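Local coordinates for protein rhamnosidase B (PDB 2OKX) that hydrolyses alpha-L-rhamnosides as an alpha-L-rhamnosidase of glycoside hydrolase family 78, releasing rhamnose from glycosidic linkages, at residues I195-T199 and S529-V533; G244-T248 and H299-V303; G256-F262 and R288-L294; M561-F565 and I596-C600. All coordinates share one frame; numbering follows the deposited sequence.

Interaction 1: I195-T199 and S529-V533; sequences IPFLT and STYPV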
loop_
_atom_site.group_PDB
_atom_site.type_symbol
_atom_site.label_atom_id
_atom_site.label_comp_id
_atom_site.label_asym_id
_atom_site.label_seq_id
_atom_site.Cartn_x
_atom_site.Cartn_y
_atom_site.Cartn_z
ATOM N N ILE A 195 17.264 7.749 5.088
ATOM C CA ILE A 195 17.294 6.338 5.480
ATOM C C ILE A 195 18.269 5.613 4.563
ATOM O O ILE A 195 18.583 6.093 3.477
ATOM C CB ILE A 195 15.923 5.618 5.329
ATOM C CG1 ILE A 195 15.352 5.859 3.929
ATOM C CG2 ILE A 195 14.972 6.045 6.423
ATOM C CD1 ILE A 195 14.293 4.845 3.522
ATOM N N PRO A 196 18.774 4.450 4.998
ATOM C CA PRO A 196 19.706 3.707 4.147
ATOM C C PRO A 196 18.943 3.175 2.940
ATOM O O PRO A 196 17.734 3.386 2.829
ATOM C CB PRO A 196 20.204 2.596 5.071
ATOM C CG PRO A 196 19.041 2.372 5.990
ATOM C CD PRO A 196 18.590 3.782 6.297
ATOM N N PHE A 197 19.640 2.490 2.038
ATOM C CA PHE A 197 19.003 1.950 0.846
ATOM C C PHE A 197 18.229 0.665 1.122
ATOM O O PHE A 197 18.513 -0.053 2.079
ATOM C CB PHE A 197 20.050 1.707 -0.246
ATOM C CG PHE A 197 20.589 2.976 -0.860
ATOM C CD1 PHE A 197 19.742 3.852 -1.532
ATOM C CD2 PHE A 197 21.939 3.296 -0.763
ATOM C CE1 PHE A 197 20.228 5.031 -2.099
ATOM C CE2 PHE A 197 22.437 4.473 -1.328
ATOM C CZ PHE A 197 21.576 5.341 -1.998
ATOM N N LEU A 198 17.243 0.384 0.276
ATOM C CA LEU A 198 16.426 -0.811 0.435
ATOM C C LEU A 198 17.183 -2.043 -0.042
ATOM O O LEU A 198 18.188 -1.946 -0.749
ATOM C CB LEU A 198 15.118 -0.681 -0.357
ATOM C CG LEU A 198 14.208 0.523 -0.061
ATOM C CD1 LEU A 198 12.853 0.306 -0.732
ATOM C CD2 LEU A 198 14.024 0.688 1.440
ATOM N N THR A 199 16.697 -3.209 0.359
ATOM C CA THR A 199 17.316 -4.456 -0.047
ATOM C C THR A 199 16.776 -4.797 -1.425
ATOM O O THR A 199 15.854 -4.163 -1.922
ATOM C CB THR A 199 16.900 -5.631 0.862
ATOM O OG1 THR A 199 15.517 -5.926 0.632
ATOM C CG2 THR A 199 17.092 -5.293 2.325
ATOM N N SER A 529 12.148 -6.676 -2.108
ATOM C CA SER A 529 12.739 -5.411 -1.690
ATOM C C SER A 529 12.034 -4.818 -0.478
ATOM O O SER A 529 10.839 -4.544 -0.526
ATOM C CB SER A 529 12.679 -4.408 -2.848
ATOM O OG SER A 529 13.116 -3.123 -2.431
ATOM N N THR A 530 12.779 -4.621 0.608
ATOM C CA THR A 530 12.220 -4.036 1.820
ATOM C C THR A 530 13.262 -3.154 2.485
ATOM O O THR A 530 14.408 -3.081 2.044
ATOM C CB THR A 530 11.824 -5.111 2.862
ATOM O OG1 THR A 530 13.013 -5.667 3.443
ATOM C CG2 THR A 530 11.022 -6.236 2.210
ATOM N N TYR A 531 12.857 -2.485 3.556
ATOM C CA TYR A 531 13.777 -1.660 4.314
ATOM C C TYR A 531 14.812 -2.671 4.805
ATOM O O TYR A 531 14.480 -3.834 5.027
ATOM C CB TYR A 531 13.045 -1.014 5.495
ATOM C CG TYR A 531 13.890 -0.038 6.279
ATOM C CD1 TYR A 531 14.667 -0.464 7.359
ATOM C CD2 TYR A 531 13.941 1.309 5.917
ATOM C CE1 TYR A 531 15.471 0.430 8.060
ATOM C CE2 TYR A 531 14.745 2.211 6.604
ATOM C CZ TYR A 531 15.505 1.767 7.675
ATOM O OH TYR A 531 16.291 2.663 8.363
ATOM N N PRO A 532 16.080 -2.254 4.961
ATOM C CA PRO A 532 17.110 -3.188 5.426
ATOM C C PRO A 532 16.906 -3.650 6.866
ATOM O O PRO A 532 17.265 -2.950 7.809
ATOM C CB PRO A 532 18.404 -2.397 5.239
ATOM C CG PRO A 532 17.963 -0.983 5.475
ATOM C CD PRO A 532 16.653 -0.917 4.718
ATOM N N VAL A 533 16.322 -4.834 7.027
ATOM C CA VAL A 533 16.085 -5.390 8.352
ATOM C C VAL A 533 16.736 -6.758 8.489
ATOM O O VAL A 533 16.735 -7.557 7.547
ATOM C CB VAL A 533 14.570 -5.557 8.645
ATOM C CG1 VAL A 533 13.897 -4.201 8.728
ATOM C CG2 VAL A 533 13.921 -6.414 7.558
#
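T199 and T530 clasp each other through two hydrogen bonds. T199 N reaches T530 O at 2.8 Å in a nearly straight bond (174° at the hydrogen), while T530 N returns to T199 OG1 at 3.0 Å. The hydroxyl can do this because chi1 of T199 (69°) sets OG1 between its own N and carbonyl carbon, leaving CG2 to lie against P532 CA at 3.7 Å. A valine at T199 would probably leave the T530 amide without its side-chain acceptor and half undo the clasp. Apolar packing is tight around the buried Y531. Chi1 of -175° swings this ring back across the other segment, where I195 CB meets Y531 CE2 at the ring edge (3.8 Å) and P196 CD comes within 3.3 Å of Y531 OH. P532 CD, of the following residue, lies over one ring face, offset toward the rim. P196, L198 and P532 form the partly exposed side: P196 CG still touches P532 CG closely at 3.6 Å, but L198 CD2 stays a loose 4.5 Å from P532 CD. F197 turns away to stack on Y76. With neither segment helix or strand, this is an irregular loop-to-loop junction between linkers 189-192/201-203 and 520-528/538-541, the latter touching helix 595-603 through Y531.

Interaction 2: G244-T248 and H299-V303; sequences GYVAT and HLVLV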
loop_
_atom_site.group_PDB
_atom_site.type_symbol
_atom_site.label_atom_id
_atom_site.label_comp_id
_atom_site.label_asym_id
_atom_site.label_seq_id
_atom_site.Cartn_x
_atom_site.Cartn_y
_atom_site.Cartn_z
ATOM N N GLY A 244 -22.672 9.993 -15.976
ATOM C CA GLY A 244 -22.603 9.763 -17.405
ATOM C C GLY A 244 -22.616 8.295 -17.770
ATOM O O GLY A 244 -22.865 7.434 -16.922
ATOM N N TYR A 245 -22.343 8.007 -19.039
ATOM C CA TYR A 245 -22.335 6.630 -19.523
ATOM C C TYR A 245 -21.132 6.336 -20.401
ATOM O O TYR A 245 -20.407 7.235 -20.821
ATOM C CB TYR A 245 -23.563 6.333 -20.392
ATOM C CG TYR A 245 -24.908 6.669 -19.806
ATOM C CD1 TYR A 245 -25.388 7.977 -19.810
ATOM C CD2 TYR A 245 -25.717 5.668 -19.274
ATOM C CE1 TYR A 245 -26.651 8.278 -19.298
ATOM C CE2 TYR A 245 -26.975 5.956 -18.761
ATOM C CZ TYR A 245 -27.434 7.260 -18.776
ATOM O OH TYR A 245 -28.676 7.537 -18.257
ATOM N N VAL A 246 -20.938 5.052 -20.667
ATOM C CA VAL A 246 -19.905 4.604 -21.584
ATOM C C VAL A 246 -20.776 4.075 -22.710
ATOM O O VAL A 246 -21.758 3.379 -22.452
ATOM C CB VAL A 246 -19.063 3.441 -21.025
ATOM C CG1 VAL A 246 -18.336 2.737 -22.172
ATOM C CG2 VAL A 246 -18.050 3.972 -20.025
ATOM N N ALA A 247 -20.436 4.399 -23.952
ATOM C CA ALA A 247 -21.249 3.933 -25.065
ATOM C C ALA A 247 -20.430 3.402 -26.229
ATOM O O ALA A 247 -19.354 3.916 -26.538
ATOM C CB ALA A 247 -22.161 5.056 -25.544
ATOM N N THR A 248 -20.958 2.366 -26.869
ATOM C CA THR A 248 -20.307 1.759 -28.015
ATOM C C THR A 248 -21.354 1.064 -28.874
ATOM O O THR A 248 -22.404 0.638 -28.379
ATOM C CB THR A 248 -19.256 0.709 -27.588
ATOM O OG1 THR A 248 -18.466 0.332 -28.726
ATOM C CG2 THR A 248 -19.939 -0.533 -27.026
ATOM N N HIS A 299 -26.138 -2.651 -32.600
ATOM C CA HIS A 299 -26.803 -2.473 -31.314
ATOM C C HIS A 299 -26.045 -1.451 -30.481
ATOM O O HIS A 299 -24.818 -1.508 -30.380
ATOM C CB HIS A 299 -26.869 -3.790 -30.540
ATOM C CG HIS A 299 -27.573 -4.891 -31.269
ATOM N ND1 HIS A 299 -26.959 -5.651 -32.240
ATOM C CD2 HIS A 299 -28.837 -5.363 -31.163
ATOM C CE1 HIS A 299 -27.814 -6.548 -32.700
ATOM N NE2 HIS A 299 -28.962 -6.394 -32.063
ATOM N N LEU A 300 -26.780 -0.516 -29.891
ATOM C CA LEU A 300 -26.172 0.511 -29.063
ATOM C C LEU A 300 -26.156 0.023 -27.622
ATOM O O LEU A 300 -27.205 -0.274 -27.048
ATOM C CB LEU A 300 -26.965 1.820 -29.167
ATOM C CG LEU A 300 -26.500 3.009 -28.316
ATOM C CD1 LEU A 300 -25.056 3.357 -28.634
ATOM C CD2 LEU A 300 -27.401 4.208 -28.587
ATOM N N VAL A 301 -24.961 -0.079 -27.053
ATOM C CA VAL A 301 -24.817 -0.526 -25.672
ATOM C C VAL A 301 -24.479 0.683 -24.822
ATOM O O VAL A 301 -23.550 1.432 -25.130
ATOM C CB VAL A 301 -23.698 -1.577 -25.536
ATOM C CG1 VAL A 301 -23.573 -2.028 -24.080
ATOM C CG2 VAL A 301 -24.001 -2.765 -26.428
ATOM N N LEU A 302 -25.243 0.880 -23.755
ATOM C CA LEU A 302 -25.029 2.017 -22.870
ATOM C C LEU A 302 -24.831 1.517 -21.442
ATOM O O LEU A 302 -25.693 0.838 -20.887
ATOM C CB LEU A 302 -26.242 2.953 -22.931
ATOM C CG LEU A 302 -25.999 4.453 -22.771
ATOM C CD1 LEU A 302 -25.252 4.972 -23.984
ATOM C CD2 LEU A 302 -27.329 5.182 -22.634
ATOM N N VAL A 303 -23.686 1.846 -20.855
ATOM C CA VAL A 303 -23.384 1.427 -19.491
ATOM C C VAL A 303 -23.353 2.653 -18.591
ATOM O O VAL A 303 -22.555 3.563 -18.804
ATOM C CB VAL A 303 -22.008 0.721 -19.410
ATOM C CG1 VAL A 303 -21.728 0.285 -17.970
ATOM C CG2 VAL A 303 -21.977 -0.483 -20.349
#
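The Y245 ring carries L302 CD2 over one face, 4.0 Å from its centroid and 19° off the normal, a CH-pi contact displaced toward the rim; V303 O lies at the ring's edge, near its plane. L302 CG also approaches the ring, 3.7 Å from CD2 of Y245. Outside the two segments the ring meets that of Y364, whose carbonyl oxygen takes the Y245 hydroxyl, and L367 and P368 of helix 362-370 touch it too. An unstaggered chi1 of L302 (-147°) accompanies the splitting of its two methyls between neighbours: CD2 goes to the tyrosine, and CD1 presses on A247 CB at 3.5 Å, tighter than usual for two carbons. The backbones form a regular antiparallel pair, directions 163° apart, within strands 240-252 and 297-309, neighbours in a branched antiparallel sheet of the D2 domain. V246 and V303 are a hydrogen-bonded pair, V246 N to V303 O and V303 N to V246 O each measuring 2.9 Å. A247 and L302 follow as a non-hydrogen-bonded pair; T248 and V301 are hydrogen-bonded again, less evenly, with T248 N to V301 O at 3.3 Å and V301 N to T248 O at 3.0 Å. On the face opposite L302, V246, T248, V301 and V303 make an aliphatic surface where T248 CG2 lies 4.2 Å from V301 CB, the two side chains pointing the same way. The T248 hydroxyl turns to the carbonyl oxygen of P336.

Interaction 3: G256-F262 and R288-L294; sequences GVVTLGF and RYYSLNL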
loop_
_atom_site.group_PDB
_atom_site.type_symbol
_atom_site.label_atom_id
_atom_site.label_comp_id
_atom_site.label_asym_id
_atom_site.label_seq_id
_atom_site.Cartn_x
_atom_site.Cartn_y
_atom_site.Cartn_z
ATOM N N GLY A 256 -26.550 -14.140 -32.879
ATOM C CA GLY A 256 -25.854 -14.938 -31.885
ATOM C C GLY A 256 -25.931 -14.387 -30.472
ATOM O O GLY A 256 -26.429 -13.284 -30.254
ATOM N N VAL A 257 -25.441 -15.165 -29.510
ATOM C CA VAL A 257 -25.441 -14.756 -28.108
ATOM C C VAL A 257 -24.141 -14.028 -27.790
ATOM O O VAL A 257 -23.059 -14.491 -28.146
ATOM C CB VAL A 257 -25.566 -15.974 -27.160
ATOM C CG1 VAL A 257 -25.514 -15.509 -25.708
ATOM C CG2 VAL A 257 -26.868 -16.714 -27.426
ATOM N N VAL A 258 -24.256 -12.881 -27.129
ATOM C CA VAL A 258 -23.089 -12.093 -26.758
ATOM C C VAL A 258 -23.087 -11.937 -25.244
ATOM O O VAL A 258 -24.135 -11.736 -24.631
ATOM C CB VAL A 258 -23.124 -10.692 -27.408
ATOM C CG1 VAL A 258 -21.872 -9.911 -27.042
ATOM C CG2 VAL A 258 -23.240 -10.824 -28.918
ATOM N N THR A 259 -21.912 -12.045 -24.636
ATOM C CA THR A 259 -21.815 -11.910 -23.193
ATOM C C THR A 259 -21.024 -10.668 -22.823
ATOM O O THR A 259 -19.889 -10.486 -23.268
ATOM C CB THR A 259 -21.132 -13.140 -22.554
ATOM O OG1 THR A 259 -21.859 -14.327 -22.893
ATOM C CG2 THR A 259 -21.098 -12.999 -21.032
ATOM N N LEU A 260 -21.635 -9.800 -22.023
ATOM C CA LEU A 260 -20.962 -8.590 -21.573
ATOM C C LEU A 260 -20.396 -8.934 -20.207
ATOM O O LEU A 260 -21.117 -9.442 -19.348
ATOM C CB LEU A 260 -21.944 -7.425 -21.439
ATOM C CG LEU A 260 -22.748 -7.026 -22.679
ATOM C CD1 LEU A 260 -23.622 -5.823 -22.335
ATOM C CD2 LEU A 260 -21.806 -6.692 -23.836
ATOM N N GLY A 261 -19.108 -8.670 -20.017
ATOM C CA GLY A 261 -18.476 -8.969 -18.747
ATOM C C GLY A 261 -17.960 -7.734 -18.040
ATOM O O GLY A 261 -17.421 -6.820 -18.665
ATOM N N PHE A 262 -18.132 -7.709 -16.724
ATOM C CA PHE A 262 -17.679 -6.594 -15.909
ATOM C C PHE A 262 -16.870 -7.158 -14.746
ATOM O O PHE A 262 -17.406 -7.426 -13.670
ATOM C CB PHE A 262 -18.886 -5.800 -15.410
ATOM C CG PHE A 262 -19.636 -5.102 -16.511
ATOM C CD1 PHE A 262 -19.207 -3.867 -16.986
ATOM C CD2 PHE A 262 -20.735 -5.706 -17.112
ATOM C CE1 PHE A 262 -19.864 -3.238 -18.051
ATOM C CE2 PHE A 262 -21.399 -5.090 -18.178
ATOM C CZ PHE A 262 -20.960 -3.855 -18.646
ATOM N N ARG A 288 -19.938 -9.094 -12.702
ATOM C CA ARG A 288 -21.261 -9.194 -13.292
ATOM C C ARG A 288 -21.141 -9.506 -14.774
ATOM O O ARG A 288 -20.273 -8.968 -15.464
ATOM C CB ARG A 288 -22.059 -7.903 -13.090
ATOM C CG ARG A 288 -23.488 -8.012 -13.614
ATOM C CD ARG A 288 -24.322 -6.777 -13.304
ATOM N NE ARG A 288 -24.623 -6.646 -11.881
ATOM C CZ ARG A 288 -25.444 -5.730 -11.377
ATOM N NH1 ARG A 288 -26.051 -4.865 -12.183
ATOM N NH2 ARG A 288 -25.660 -5.675 -10.067
ATOM N N TYR A 289 -22.005 -10.399 -15.245
ATOM C CA TYR A 289 -22.024 -10.789 -16.651
ATOM C C TYR A 289 -23.462 -10.769 -17.168
ATOM O O TYR A 289 -24.381 -11.222 -16.490
ATOM C CB TYR A 289 -21.438 -12.195 -16.832
ATOM C CG TYR A 289 -20.068 -12.361 -16.215
ATOM C CD1 TYR A 289 -19.927 -12.648 -14.855
ATOM C CD2 TYR A 289 -18.917 -12.165 -16.970
ATOM C CE1 TYR A 289 -18.672 -12.729 -14.265
ATOM C CE2 TYR A 289 -17.654 -12.242 -16.389
ATOM C CZ TYR A 289 -17.541 -12.522 -15.033
ATOM O OH TYR A 289 -16.298 -12.566 -14.448
ATOM N N TYR A 290 -23.644 -10.230 -18.367
ATOM C CA TYR A 290 -24.967 -10.167 -18.979
ATOM C C TYR A 290 -24.979 -11.042 -20.222
ATOM O O TYR A 290 -24.008 -11.066 -20.980
ATOM C CB TYR A 290 -25.322 -8.737 -19.400
ATOM C CG TYR A 290 -25.530 -7.754 -18.273
ATOM C CD1 TYR A 290 -24.448 -7.184 -17.602
ATOM C CD2 TYR A 290 -26.816 -7.361 -17.904
ATOM C CE1 TYR A 290 -24.648 -6.235 -16.591
ATOM C CE2 TYR A 290 -27.024 -6.421 -16.902
ATOM C CZ TYR A 290 -25.942 -5.860 -16.250
ATOM O OH TYR A 290 -26.165 -4.919 -15.269
ATOM N N SER A 291 -26.081 -11.754 -20.423
ATOM C CA SER A 291 -26.238 -12.612 -21.589
ATOM C C SER A 291 -27.174 -11.887 -22.549
ATOM O O SER A 291 -28.270 -11.480 -22.161
ATOM C CB SER A 291 -26.845 -13.958 -21.184
ATOM O OG SER A 291 -26.900 -14.840 -22.294
ATOM N N LEU A 292 -26.741 -11.716 -23.792
ATOM C CA LEU A 292 -27.558 -11.023 -24.783
ATOM C C LEU A 292 -27.841 -11.921 -25.980
ATOM O O LEU A 292 -26.921 -12.383 -26.647
ATOM C CB LEU A 292 -26.846 -9.756 -25.268
ATOM C CG LEU A 292 -26.262 -8.810 -24.215
ATOM C CD1 LEU A 292 -25.591 -7.636 -24.907
ATOM C CD2 LEU A 292 -27.357 -8.326 -23.281
ATOM N N ASN A 293 -29.120 -12.165 -26.243
ATOM C CA ASN A 293 -29.528 -12.988 -27.376
ATOM C C ASN A 293 -29.902 -12.001 -28.476
ATOM O O ASN A 293 -31.055 -11.590 -28.593
ATOM C CB ASN A 293 -30.730 -13.850 -26.984
ATOM C CG ASN A 293 -31.111 -14.841 -28.062
ATOM O OD1 ASN A 293 -30.254 -15.523 -28.630
ATOM N ND2 ASN A 293 -32.406 -14.939 -28.343
ATOM N N LEU A 294 -28.910 -11.621 -29.275
ATOM C CA LEU A 294 -29.103 -10.640 -30.332
ATOM C C LEU A 294 -29.255 -11.209 -31.737
ATOM O O LEU A 294 -28.943 -12.372 -31.997
ATOM C CB LEU A 294 -27.930 -9.658 -30.328
ATOM C CG LEU A 294 -27.552 -9.049 -28.975
ATOM C CD1 LEU A 294 -26.292 -8.213 -29.127
ATOM C CD2 LEU A 294 -28.699 -8.204 -28.450
HETATM O O HOH W 1 -24.082 -15.379 -22.135
#
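L292 O is approached by three donors: V258 N bonds to it at 2.8 Å, V257 CA makes a CA-H...O contact with L292 O at 3.2 Å, and L294 N adds a weak bond from its own strand. The opposite bond of this pair, L292 N to V258 O, is shorter still at 2.7 Å. Of seven successive antiparallel pairs, four are hydrogen-bonded (G256-L294, V258-L292, L260-Y290, F262-R288), alternating with three non-hydrogen-bonded ones. On the face of V258, L260, L292 and Y290, L292 CD1 meets L260 CG at 3.7 Å, their side chains crossing at about a right angle. The F262 and Y290 rings touch rim to rim, planes 83° apart, CE2 of F262 being 3.7 Å from CD1 of Y290. R288 NH1 holds Y290 OH in its guanidinium plane at 3.1 Å. An alanine in place of Y290 would probably remove the rim contact at F262 CE2 and leave the R288 guanidinium without its hydroxyl acceptor. On the face of T259, S291 and Y289, a water links T259 OG1 and S291 OG, and Y289 CD2 flanks the bare CA of G261. Strand 288-294 is the outermost of its sheet; beyond 256-262 comes strand 314-320, whereas V258, L260, L292 and L294 pack on strands 240-252 and 271-273.

Interaction 4: M561-F565 and I596-C600; sequences MEDTF and IVERC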
loop_
_atom_site.group_PDB
_atom_site.type_symbol
_atom_site.label_atom_id
_atom_site.label_comp_id
_atom_site.label_asym_id
_atom_site.label_seq_id
_atom_site.Cartn_x
_atom_site.Cartn_y
_atom_site.Cartn_z
ATOM N N MET A 561 7.510 -2.630 5.296
ATOM C CA MET A 561 8.578 -1.679 5.567
ATOM C C MET A 561 9.332 -1.441 4.260
ATOM O O MET A 561 10.150 -2.265 3.846
ATOM C CB MET A 561 9.533 -2.215 6.644
ATOM C CG MET A 561 8.961 -2.173 8.058
ATOM S SD MET A 561 10.006 -2.965 9.315
ATOM C CE MET A 561 11.263 -1.706 9.581
ATOM N N GLU A 562 9.016 -0.330 3.598
ATOM C CA GLU A 562 9.672 0.050 2.347
ATOM C C GLU A 562 10.523 1.258 2.726
ATOM O O GLU A 562 11.217 1.224 3.739
ATOM C CB GLU A 562 8.626 0.450 1.296
ATOM C CG GLU A 562 7.608 -0.645 0.977
ATOM C CD GLU A 562 6.650 -0.267 -0.142
ATOM O OE1 GLU A 562 5.747 -1.077 -0.439
ATOM O OE2 GLU A 562 6.793 0.834 -0.725
ATOM N N ASP A 563 10.471 2.323 1.929
ATOM C CA ASP A 563 11.224 3.532 2.261
ATOM C C ASP A 563 10.501 4.188 3.442
ATOM O O ASP A 563 11.040 5.068 4.119
ATOM C CB ASP A 563 11.276 4.479 1.063
ATOM C CG ASP A 563 9.903 4.865 0.573
ATOM O OD1 ASP A 563 9.510 6.034 0.777
ATOM O OD2 ASP A 563 9.216 3.995 -0.005
ATOM N N THR A 564 9.270 3.742 3.672
ATOM C CA THR A 564 8.444 4.201 4.786
ATOM C C THR A 564 7.618 2.985 5.182
ATOM O O THR A 564 7.596 1.990 4.456
ATOM C CB THR A 564 7.425 5.293 4.378
ATOM O OG1 THR A 564 6.506 4.747 3.423
ATOM C CG2 THR A 564 8.124 6.508 3.783
ATOM N N PHE A 565 6.959 3.044 6.334
ATOM C CA PHE A 565 6.082 1.946 6.712
ATOM C C PHE A 565 4.936 2.089 5.715
ATOM O O PHE A 565 4.676 3.193 5.233
ATOM C CB PHE A 565 5.520 2.142 8.127
ATOM C CG PHE A 565 6.506 1.858 9.222
ATOM C CD1 PHE A 565 7.015 2.889 10.003
ATOM C CD2 PHE A 565 6.915 0.554 9.481
ATOM C CE1 PHE A 565 7.921 2.626 11.033
ATOM C CE2 PHE A 565 7.820 0.278 10.508
ATOM C CZ PHE A 565 8.324 1.319 11.285
ATOM N N ILE A 596 13.817 4.521 9.967
ATOM C CA ILE A 596 12.590 4.508 9.188
ATOM C C ILE A 596 11.454 5.138 9.998
ATOM O O ILE A 596 10.599 5.827 9.454
ATOM C CB ILE A 596 12.206 3.064 8.770
ATOM C CG1 ILE A 596 10.904 3.080 7.967
ATOM C CG2 ILE A 596 12.076 2.177 10.003
ATOM C CD1 ILE A 596 10.479 1.708 7.440
ATOM N N VAL A 597 11.451 4.912 11.306
ATOM C CA VAL A 597 10.407 5.474 12.147
ATOM C C VAL A 597 10.488 7.001 12.160
ATOM O O VAL A 597 9.486 7.678 11.931
ATOM C CB VAL A 597 10.500 4.948 13.597
ATOM C CG1 VAL A 597 9.400 5.562 14.436
ATOM C CG2 VAL A 597 10.395 3.418 13.608
ATOM N N GLU A 598 11.672 7.550 12.418
ATOM C CA GLU A 598 11.799 9.002 12.443
ATOM C C GLU A 598 11.466 9.607 11.083
ATOM O O GLU A 598 10.810 10.648 11.005
ATOM C CB GLU A 598 13.203 9.440 12.868
ATOM C CG GLU A 598 13.307 10.962 12.953
ATOM C CD GLU A 598 14.608 11.462 13.538
ATOM O OE1 GLU A 598 14.858 12.679 13.428
ATOM O OE2 GLU A 598 15.372 10.654 14.109
ATOM N N ARG A 599 11.913 8.958 10.012
ATOM C CA ARG A 599 11.628 9.451 8.666
ATOM C C ARG A 599 10.124 9.600 8.481
ATOM O O ARG A 599 9.652 10.609 7.971
ATOM C CB ARG A 599 12.183 8.494 7.602
ATOM C CG ARG A 599 11.637 8.760 6.198
ATOM C CD ARG A 599 12.276 7.877 5.134
ATOM N NE ARG A 599 11.441 7.816 3.935
ATOM C CZ ARG A 599 11.207 8.842 3.121
ATOM N NH1 ARG A 599 11.760 10.026 3.363
ATOM N NH2 ARG A 599 10.392 8.687 2.082
ATOM N N CYS A 600 9.370 8.593 8.908
ATOM C CA CYS A 600 7.920 8.634 8.774
ATOM C C CYS A 600 7.290 9.722 9.633
ATOM O O CYS A 600 6.410 10.449 9.169
ATOM C CB CYS A 600 7.317 7.273 9.130
ATOM S SG CYS A 600 7.710 5.988 7.909
#
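T564 and C600 bring the backbones nearest, their CA atoms 6.0 Å apart, where the irregular loop 561-565, pinched by a bond from E562 N to T564 O, packs against the 596-600 part of helix 595-603. R599 grips D563 side-on with two nitrogens: NE reaches the backbone O of D563 at 2.8 Å, coming from 43° above the carbonyl plane, while NH2 meets OD1 at 3.1 Å in a salt bridge that uses the anti lone pair of the carboxylate. Chi1 of 166° and an extended chain from CG to NE carry the guanidinium this far from its helix. Both charges have second partners, R65 for D563 and D194 for R599, and F72 adds a cation-pi contact to R599, so the pair probably belongs to a wider buried charge network. This joins a loop after helix 544-559 to helix 595-603 within the 6-hairpin glycosidase domain, the alpha-helical barrel of the enzyme. Next to it, F565 N donates to C600 SG at 3.4 Å, nearly straight at 164°, and the same sulfur stands obliquely beside the F565 ring as a Cys sulfur-aromatic contact. I596 CD1 sits over the centre of one face of that ring, 4.2 Å from its centroid, and V597 CG2 comes in at the edge, 3.7 Å from CE1 of F565. M561, bent at its sulfur, lays CE against I596 CG2 at 4.0 Å.

Interaction 1 lies on the opposite side of the chain's centre from interactions 2 and 3. Interactions 1 and 4 touch, their centres about 10 Å apart: Y531 N lies 2.7 Å from M561 O, a probable hydrogen bond, and Y531 CE2 packs on I596 CB, joining the loops 195-199 and 529-533 to the helical domain. Interactions 2 and 3, centres about 14 Å apart, share the D2 region, with 3 nested within 2 along the chain. V303 CG2 meets F262 CZ at 3.9 Å and V301 CG1 meets L260 CD1 at 4.2 Å, consistent with two sheets packed as in a beta sandwich. Catalysis is expected in the barrel domain holding interaction 4, whose nearest atoms are about 31 Å from interaction 2 and 27 Å from interaction 3.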